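Long-range contact in glucose-6-phosphate isomerase (PDB 6OTU), which catalyses the reversible isomerization of glucose-6-phosphate to fructose-6-phosphate: residues M84-I96 with S101-A113. Sequence-based numbering, arbitrary orientation.
Sequences MECMQQGAIMNRI and SESRPVLHTATRA
Asn94 and Arg104 form a single antiparallel bridge, a hydrogen-bonded pair in which Asn94 N reaches Arg104 O (3.1 Å) and Arg104 N returns to Asn94 O (3.0 Å). Ser103 and Arg104 both face Asn94, a G1 beta bulge between two loop segments.

Polar side chains extend the pairing. With CG anti to its backbone N (chi1 177°), Asn94 directs its amide across to Glu102, and ND2 meets OE1 at 2.9 Å on the anti side of the carboxylate, the two planes turned 51° apart. The same OE1 lies over one face of the Arg104 guanidinium, a pairing of charges without a directed N-H. Asn94 OD1 is taken by Asn490, so both ends of the amide are held. Farther along, Ser101 OG accepts the hydrogen bond of Ile96 N (3.1 Å).

Water replaces direct backbone bonding nearer the helix 80-89, which ends in a Schellman motif at Gly90: one molecule accepts from Val106 N and lies beside Met87 O and Ala91 O, though it cannot be taken to donate to both.

Apolar packing accompanies these bonds. Val106 divides its branches, CG1 against Met87 CG (3.9 Å) and CG2 against Asn94 CB (3.7 Å). Ile92 CD1 lies alongside Pro105 CD (3.5 Å), while the methyl of Met87, bent round at chi3, comes obliquely to the His108 ring, itself stacked with Phe270.

Glu102 OE1 is thus shared by the amide N-H of Asn94 and the charge of Arg104, which would probably favour the ionised carboxylate, near the glucose-6-phosphate pocket but not lining it.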
ATOM      1  N   MET A  84      28.676  -5.457   8.264  1.00 48.21           N
ATOM      2  CA  MET A  84      27.797  -4.888   9.283  1.00 42.81           C
ATOM      3  C   MET A  84      28.607  -4.203  10.377  1.00 40.81           C
ATOM      4  O   MET A  84      28.275  -3.091  10.802  1.00 43.48           O
ATOM      5  CB  MET A  84      26.894  -5.973   9.876  1.00 35.54           C
ATOM      6  CG  MET A  84      25.951  -5.510  10.993  1.00 34.17           C
ATOM      7  SD  MET A  84      24.829  -4.136  10.564  1.00 31.39           S
ATOM      8  CE  MET A  84      23.636  -4.873   9.415  1.00 29.61           C
ATOM      9  N   GLU A  85      29.686  -4.845  10.831  1.00 37.95           N
ATOM     10  CA  GLU A  85      30.570  -4.199  11.794  1.00 40.83           C
ATOM     11  C   GLU A  85      31.097  -2.888  11.241  1.00 43.14           C
ATOM     12  O   GLU A  85      30.991  -1.839  11.888  1.00 42.38           O
ATOM     13  CB  GLU A  85      31.741  -5.109  12.143  1.00 41.40           C
ATOM     14  CG  GLU A  85      31.418  -6.244  13.050  1.00 58.14           C
ATOM     15  CD  GLU A  85      32.673  -6.966  13.483  1.00 75.33           C
ATOM     16  OE1 GLU A  85      33.558  -6.300  14.075  1.00 80.48           O
ATOM     17  OE2 GLU A  85      32.779  -8.188  13.212  1.00 75.69           O
ATOM     18  N   CYS A  86      31.671  -2.941  10.035  1.00 38.75           N
ATOM     19  CA  CYS A  86      32.232  -1.754   9.399  1.00 41.94           C
ATOM     20  C   CYS A  86      31.215  -0.620   9.380  1.00 41.56           C
ATOM     21  O   CYS A  86      31.528   0.514   9.762  1.00 37.56           O
ATOM     22  CB  CYS A  86      32.718  -2.104   7.983  1.00 38.49           C
ATOM     23  SG  CYS A  86      34.430  -2.809   7.954  1.00 48.73           S
ATOM     24  N   MET A  87      29.973  -0.927   8.979  1.00 32.33           N
ATOM     25  CA  MET A  87      28.905   0.071   8.984  1.00 40.92           C
ATOM     26  C   MET A  87      28.702   0.642  10.381  1.00 47.10           C
ATOM     27  O   MET A  87      28.713   1.870  10.578  1.00 32.68           O
ATOM     28  CB  MET A  87      27.606  -0.558   8.469  1.00 30.57           C
ATOM     29  CG  MET A  87      26.486   0.434   8.231  1.00 34.20           C
ATOM     30  SD  MET A  87      24.857  -0.310   7.896  1.00 34.74           S
ATOM     31  CE  MET A  87      24.312  -0.711   9.569  1.00 33.22           C
ATOM     32  N   GLN A  88      28.541  -0.244  11.377  1.00 33.15           N
ATOM     33  CA  GLN A  88      28.249   0.217  12.729  1.00 37.63           C
ATOM     34  C   GLN A  88      29.442   0.914  13.371  1.00 41.95           C
ATOM     35  O   GLN A  88      29.258   1.753  14.263  1.00 41.47           O
ATOM     36  CB  GLN A  88      27.796  -0.954  13.603  1.00 38.92           C
ATOM     37  CG  GLN A  88      26.424  -1.532  13.235  1.00 36.17           C
ATOM     38  CD  GLN A  88      25.914  -2.494  14.296  1.00 38.38           C
ATOM     39  OE1 GLN A  88      26.072  -2.257  15.498  1.00 34.69           O
ATOM     40  NE2 GLN A  88      25.320  -3.591  13.856  1.00 35.54           N
ATOM     41  N   GLN A  89      30.666   0.577  12.959  1.00 43.13           N
ATOM     42  CA  GLN A  89      31.839   1.175  13.579  1.00 43.69           C
ATOM     43  C   GLN A  89      32.191   2.519  12.952  1.00 45.74           C
ATOM     44  O   GLN A  89      33.002   3.261  13.521  1.00 42.82           O
ATOM     45  CB  GLN A  89      33.048   0.222  13.491  1.00 39.13           C
ATOM     46  CG  GLN A  89      32.944  -1.077  14.306  1.00 51.82           C
ATOM     47  CD  GLN A  89      33.193  -0.888  15.810  1.00 73.94           C
ATOM     48  OE1 GLN A  89      34.063  -0.106  16.225  1.00 86.96           O
ATOM     49  NE2 GLN A  89      32.440  -1.624  16.632  1.00 73.49           N
ATOM     50  N   GLY A  90      31.605   2.834  11.798  1.00 39.62           N
ATOM     51  CA  GLY A  90      31.764   4.122  11.166  1.00 36.94           C
ATOM     52  C   GLY A  90      32.510   4.152   9.843  1.00 40.06           C
ATOM     53  O   GLY A  90      32.863   5.248   9.389  1.00 44.13           O
ATOM     54  N   ALA A  91      32.747   3.009   9.194  1.00 38.04           N
ATOM     55  CA  ALA A  91      33.481   3.016   7.930  1.00 42.26           C
ATOM     56  C   ALA A  91      32.682   3.715   6.819  1.00 41.51           C
ATOM     57  O   ALA A  91      31.460   3.886   6.895  1.00 34.44           O
ATOM     58  CB  ALA A  91      33.837   1.589   7.502  1.00 36.10           C
ATOM     59  N   ILE A  92      33.395   4.116   5.766  1.00 41.92           N
ATOM     60  CA  ILE A  92      32.770   4.785   4.624  1.00 43.23           C
ATOM     61  C   ILE A  92      32.029   3.772   3.750  1.00 43.66           C
ATOM     62  O   ILE A  92      32.575   3.275   2.758  1.00 46.39           O
ATOM     63  CB  ILE A  92      33.818   5.556   3.796  1.00 41.66           C
ATOM     64  CG1 ILE A  92      34.700   6.411   4.709  1.00 40.29           C
ATOM     65  CG2 ILE A  92      33.136   6.411   2.736  1.00 36.71           C
ATOM     66  CD1 ILE A  92      34.004   7.660   5.226  1.00 38.39           C
ATOM     67  N   MET A  93      30.775   3.477   4.086  1.00 38.06           N
ATOM     68  CA  MET A  93      30.007   2.515   3.307  1.00 35.39           C
ATOM     69  C   MET A  93      29.171   3.163   2.205  1.00 36.56           C
ATOM     70  O   MET A  93      28.801   2.486   1.240  1.00 42.06           O
ATOM     71  CB  MET A  93      29.102   1.692   4.236  1.00 34.10           C
ATOM     72  CG  MET A  93      29.824   1.087   5.446  1.00 38.38           C
ATOM     73  SD  MET A  93      30.987  -0.237   5.015  1.00 43.26           S
ATOM     74  CE  MET A  93      29.872  -1.449   4.289  1.00 39.74           C
ATOM     75  N   ASN A  94      28.870   4.447   2.311  1.00 36.12           N
ATOM     76  CA  ASN A  94      28.066   5.137   1.302  1.00 38.49           C
ATOM     77  C   ASN A  94      29.033   5.711   0.272  1.00 40.97           C
ATOM     78  O   ASN A  94      29.456   6.861   0.368  1.00 33.73           O
ATOM     79  CB  ASN A  94      27.213   6.209   1.969  1.00 31.74           C
ATOM     80  CG  ASN A  94      26.403   7.013   0.991  1.00 37.86           C
ATOM     81  OD1 ASN A  94      26.349   6.697  -0.194  1.00 40.51           O
ATOM     82  ND2 ASN A  94      25.736   8.053   1.490  1.00 37.24           N
ATOM     83  N   ARG A  95      29.410   4.904  -0.717  1.00 32.83           N
ATOM     84  CA  ARG A  95      30.294   5.420  -1.754  1.00 39.58           C
ATOM     85  C   ARG A  95      30.312   4.476  -2.945  1.00 42.48           C
ATOM     86  O   ARG A  95      30.043   3.280  -2.822  1.00 46.32           O
ATOM     87  CB  ARG A  95      31.716   5.627  -1.233  1.00 52.60           C
ATOM     88  CG  ARG A  95      32.454   4.352  -0.922  1.00 58.88           C
ATOM     89  CD  ARG A  95      33.915   4.662  -0.592  1.00 69.88           C
ATOM     90  NE  ARG A  95      34.628   5.324  -1.685  1.00 71.82           N
ATOM     91  CZ  ARG A  95      35.681   4.802  -2.307  1.00 72.63           C
ATOM     92  NH1 ARG A  95      36.139   3.610  -1.941  1.00 65.23           N
ATOM     93  NH2 ARG A  95      36.279   5.474  -3.291  1.00 76.29           N
ATOM     94  N   ILE A  96      30.651   5.038  -4.103  1.00 37.30           N
ATOM     95  CA  ILE A  96      30.847   4.290  -5.338  1.00 35.20           C
ATOM     96  C   ILE A  96      32.289   4.513  -5.780  1.00 36.42           C
ATOM     97  O   ILE A  96      32.713   5.658  -5.984  1.00 51.55           O
ATOM     98  CB  ILE A  96      29.859   4.729  -6.436  1.00 38.56           C
ATOM     99  CG1 ILE A  96      28.406   4.446  -6.026  1.00 36.59           C
ATOM    100  CG2 ILE A  96      30.186   4.043  -7.750  1.00 35.02           C
ATOM    101  CD1 ILE A  96      28.098   2.983  -5.819  1.00 32.16           C
ATOM    102  N   SER A 101      30.526  10.396  -5.878  1.00 38.69           N
ATOM    103  CA  SER A 101      29.506   9.808  -5.012  1.00 36.67           C
ATOM    104  C   SER A 101      29.542  10.556  -3.683  1.00 47.51           C
ATOM    105  O   SER A 101      30.414  11.401  -3.459  1.00 43.39           O
ATOM    106  CB  SER A 101      29.744   8.307  -4.820  1.00 42.44           C
ATOM    107  OG  SER A 101      30.390   8.041  -3.581  1.00 50.68           O
ATOM    108  N   GLU A 102      28.604  10.221  -2.782  1.00 35.60           N
ATOM    109  CA  GLU A 102      28.495  10.963  -1.524  1.00 44.03           C
ATOM    110  C   GLU A 102      29.673  10.681  -0.586  1.00 49.45           C
ATOM    111  O   GLU A 102      30.118  11.586   0.137  1.00 49.94           O
ATOM    112  CB  GLU A 102      27.160  10.657  -0.836  1.00 34.53           C
ATOM    113  CG  GLU A 102      25.950  10.841  -1.751  1.00 39.97           C
ATOM    114  CD  GLU A 102      24.617  10.876  -1.008  1.00 40.07           C
ATOM    115  OE1 GLU A 102      24.513  10.334   0.113  1.00 37.31           O
ATOM    116  OE2 GLU A 102      23.664  11.461  -1.549  1.00 41.86           O
ATOM    117  N   SER A 103      30.172   9.436  -0.563  1.00 35.89           N
ATOM    118  CA  SER A 103      31.416   9.053   0.122  1.00 39.82           C
ATOM    119  C   SER A 103      31.406   9.443   1.608  1.00 41.47           C
ATOM    120  O   SER A 103      32.138  10.322   2.051  1.00 42.26           O
ATOM    121  CB  SER A 103      32.632   9.661  -0.590  1.00 39.94           C
ATOM    122  OG  SER A 103      33.830   9.055  -0.142  1.00 52.44           O
ATOM    123  N   ARG A 104      30.604   8.734   2.398  1.00 43.30           N
ATOM    124  CA  ARG A 104      30.497   9.094   3.806  1.00 42.30           C
ATOM    125  C   ARG A 104      30.070   7.870   4.599  1.00 42.53           C
ATOM    126  O   ARG A 104      29.658   6.859   4.020  1.00 39.24           O
ATOM    127  CB  ARG A 104      29.516  10.257   4.011  1.00 35.68           C
ATOM    128  CG  ARG A 104      28.140  10.039   3.468  1.00 38.49           C
ATOM    129  CD  ARG A 104      27.557  11.386   3.090  1.00 49.56           C
ATOM    130  NE  ARG A 104      26.102  11.393   3.084  1.00 52.95           N
ATOM    131  CZ  ARG A 104      25.362  12.394   2.613  1.00 49.44           C
ATOM    132  NH1 ARG A 104      25.940  13.479   2.109  1.00 47.93           N
ATOM    133  NH2 ARG A 104      24.037  12.304   2.641  1.00 42.96           N
ATOM    134  N   PRO A 105      30.191   7.918   5.928  1.00 43.67           N
ATOM    135  CA  PRO A 105      29.705   6.809   6.760  1.00 39.69           C
ATOM    136  C   PRO A 105      28.185   6.739   6.804  1.00 39.09           C
ATOM    137  O   PRO A 105      27.463   7.627   6.343  1.00 39.37           O
ATOM    138  CB  PRO A 105      30.270   7.121   8.151  1.00 40.20           C
ATOM    139  CG  PRO A 105      30.639   8.555   8.113  1.00 37.60           C
ATOM    140  CD  PRO A 105      31.020   8.857   6.704  1.00 36.38           C
ATOM    141  N   VAL A 106      27.716   5.649   7.416  1.00 39.13           N
ATOM    142  CA  VAL A 106      26.315   5.241   7.496  1.00 36.77           C
ATOM    143  C   VAL A 106      26.031   4.888   8.951  1.00 37.79           C
ATOM    144  O   VAL A 106      26.371   3.791   9.416  1.00 40.54           O
ATOM    145  CB  VAL A 106      26.058   4.051   6.548  1.00 36.78           C
ATOM    146  CG1 VAL A 106      24.651   3.507   6.685  1.00 29.72           C
ATOM    147  CG2 VAL A 106      26.374   4.461   5.115  1.00 36.55           C
ATOM    148  N   LEU A 107      25.430   5.818   9.697  1.00 34.95           N
ATOM    149  CA  LEU A 107      25.553   5.762  11.150  1.00 38.76           C
ATOM    150  C   LEU A 107      24.217   5.907  11.881  1.00 35.50           C
ATOM    151  O   LEU A 107      24.175   6.419  13.005  1.00 33.01           O
ATOM    152  CB  LEU A 107      26.553   6.819  11.623  1.00 39.78           C
ATOM    153  CG  LEU A 107      28.000   6.329  11.506  1.00 37.52           C
ATOM    154  CD1 LEU A 107      28.984   7.490  11.650  1.00 39.69           C
ATOM    155  CD2 LEU A 107      28.246   5.264  12.575  1.00 34.41           C
ATOM    156  N   HIS A 108      23.121   5.418  11.293  1.00 30.13           N
ATOM    157  CA  HIS A 108      21.861   5.415  12.032  1.00 29.98           C
ATOM    158  C   HIS A 108      21.930   4.533  13.288  1.00 38.63           C
ATOM    159  O   HIS A 108      21.282   4.856  14.290  1.00 35.98           O
ATOM    160  CB  HIS A 108      20.706   4.994  11.122  1.00 29.37           C
ATOM    161  CG  HIS A 108      20.965   3.737  10.352  1.00 33.78           C
ATOM    162  ND1 HIS A 108      21.760   3.703   9.227  1.00 33.42           N
ATOM    163  CD2 HIS A 108      20.528   2.471  10.544  1.00 30.60           C
ATOM    164  CE1 HIS A 108      21.803   2.468   8.761  1.00 32.12           C
ATOM    165  NE2 HIS A 108      21.072   1.700   9.548  1.00 31.78           N
ATOM    166  N   THR A 109      22.742   3.458  13.287  1.00 35.24           N
ATOM    167  CA  THR A 109      22.881   2.662  14.513  1.00 36.74           C
ATOM    168  C   THR A 109      23.475   3.478  15.664  1.00 38.37           C
ATOM    169  O   THR A 109      23.153   3.234  16.835  1.00 39.16           O
ATOM    170  CB  THR A 109      23.736   1.403  14.278  1.00 31.25           C
ATOM    171  OG1 THR A 109      25.022   1.753  13.756  1.00 35.05           O
ATOM    172  CG2 THR A 109      23.041   0.431  13.325  1.00 34.41           C
ATOM    173  N   ALA A 110      24.339   4.446  15.360  1.00 34.03           N
ATOM    174  CA  ALA A 110      24.950   5.224  16.425  1.00 33.38           C
ATOM    175  C   ALA A 110      23.953   6.171  17.100  1.00 40.05           C
ATOM    176  O   ALA A 110      24.211   6.616  18.226  1.00 36.62           O
ATOM    177  CB  ALA A 110      26.156   5.989  15.879  1.00 32.15           C
ATOM    178  N   THR A 111      22.808   6.463  16.465  1.00 30.59           N
ATOM    179  CA  THR A 111      21.817   7.330  17.102  1.00 32.25           C
ATOM    180  C   THR A 111      21.105   6.665  18.274  1.00 35.42           C
ATOM    181  O   THR A 111      20.455   7.368  19.059  1.00 37.65           O
ATOM    182  CB  THR A 111      20.767   7.815  16.098  1.00 31.37           C
ATOM    183  OG1 THR A 111      19.999   6.707  15.618  1.00 31.82           O
ATOM    184  CG2 THR A 111      21.431   8.508  14.934  1.00 31.58           C
ATOM    185  N   ARG A 112      21.205   5.331  18.411  1.00 36.42           N
ATOM    186  CA  ARG A 112      20.693   4.636  19.586  1.00 30.36           C
ATOM    187  C   ARG A 112      21.753   3.831  20.331  1.00 34.56           C
ATOM    188  O   ARG A 112      21.459   3.315  21.420  1.00 33.44           O
ATOM    189  CB  ARG A 112      19.518   3.708  19.208  1.00 34.55           C
ATOM    190  CG  ARG A 112      19.847   2.563  18.217  1.00 35.79           C
ATOM    191  CD  ARG A 112      19.567   2.975  16.754  1.00 34.97           C
ATOM    192  NE  ARG A 112      19.503   1.821  15.855  1.00 31.84           N
ATOM    193  CZ  ARG A 112      18.916   1.814  14.655  1.00 35.27           C
ATOM    194  NH1 ARG A 112      18.335   2.911  14.162  1.00 28.86           N
ATOM    195  NH2 ARG A 112      18.929   0.701  13.927  1.00 32.51           N
ATOM    196  N   ALA A 113      22.969   3.711  19.786  1.00 36.25           N
ATOM    197  CA  ALA A 113      24.005   2.901  20.427  1.00 41.87           C
ATOM    198  C   ALA A 113      24.294   3.366  21.855  1.00 44.74           C
ATOM    199  O   ALA A 113      24.717   2.563  22.698  1.00 38.36           O
ATOM    200  CB  ALA A 113      25.283   2.923  19.577  1.00 34.60           C
TER
HETATM  201  O   HOH W   1      29.495   3.840   8.398  1.00 39.55           O
HETATM  202  O   HOH W   2      25.350   8.158   4.518  1.00 33.91           O
HETATM  203  O   HOH W   3      33.157   7.875  -4.841  1.00 34.90           O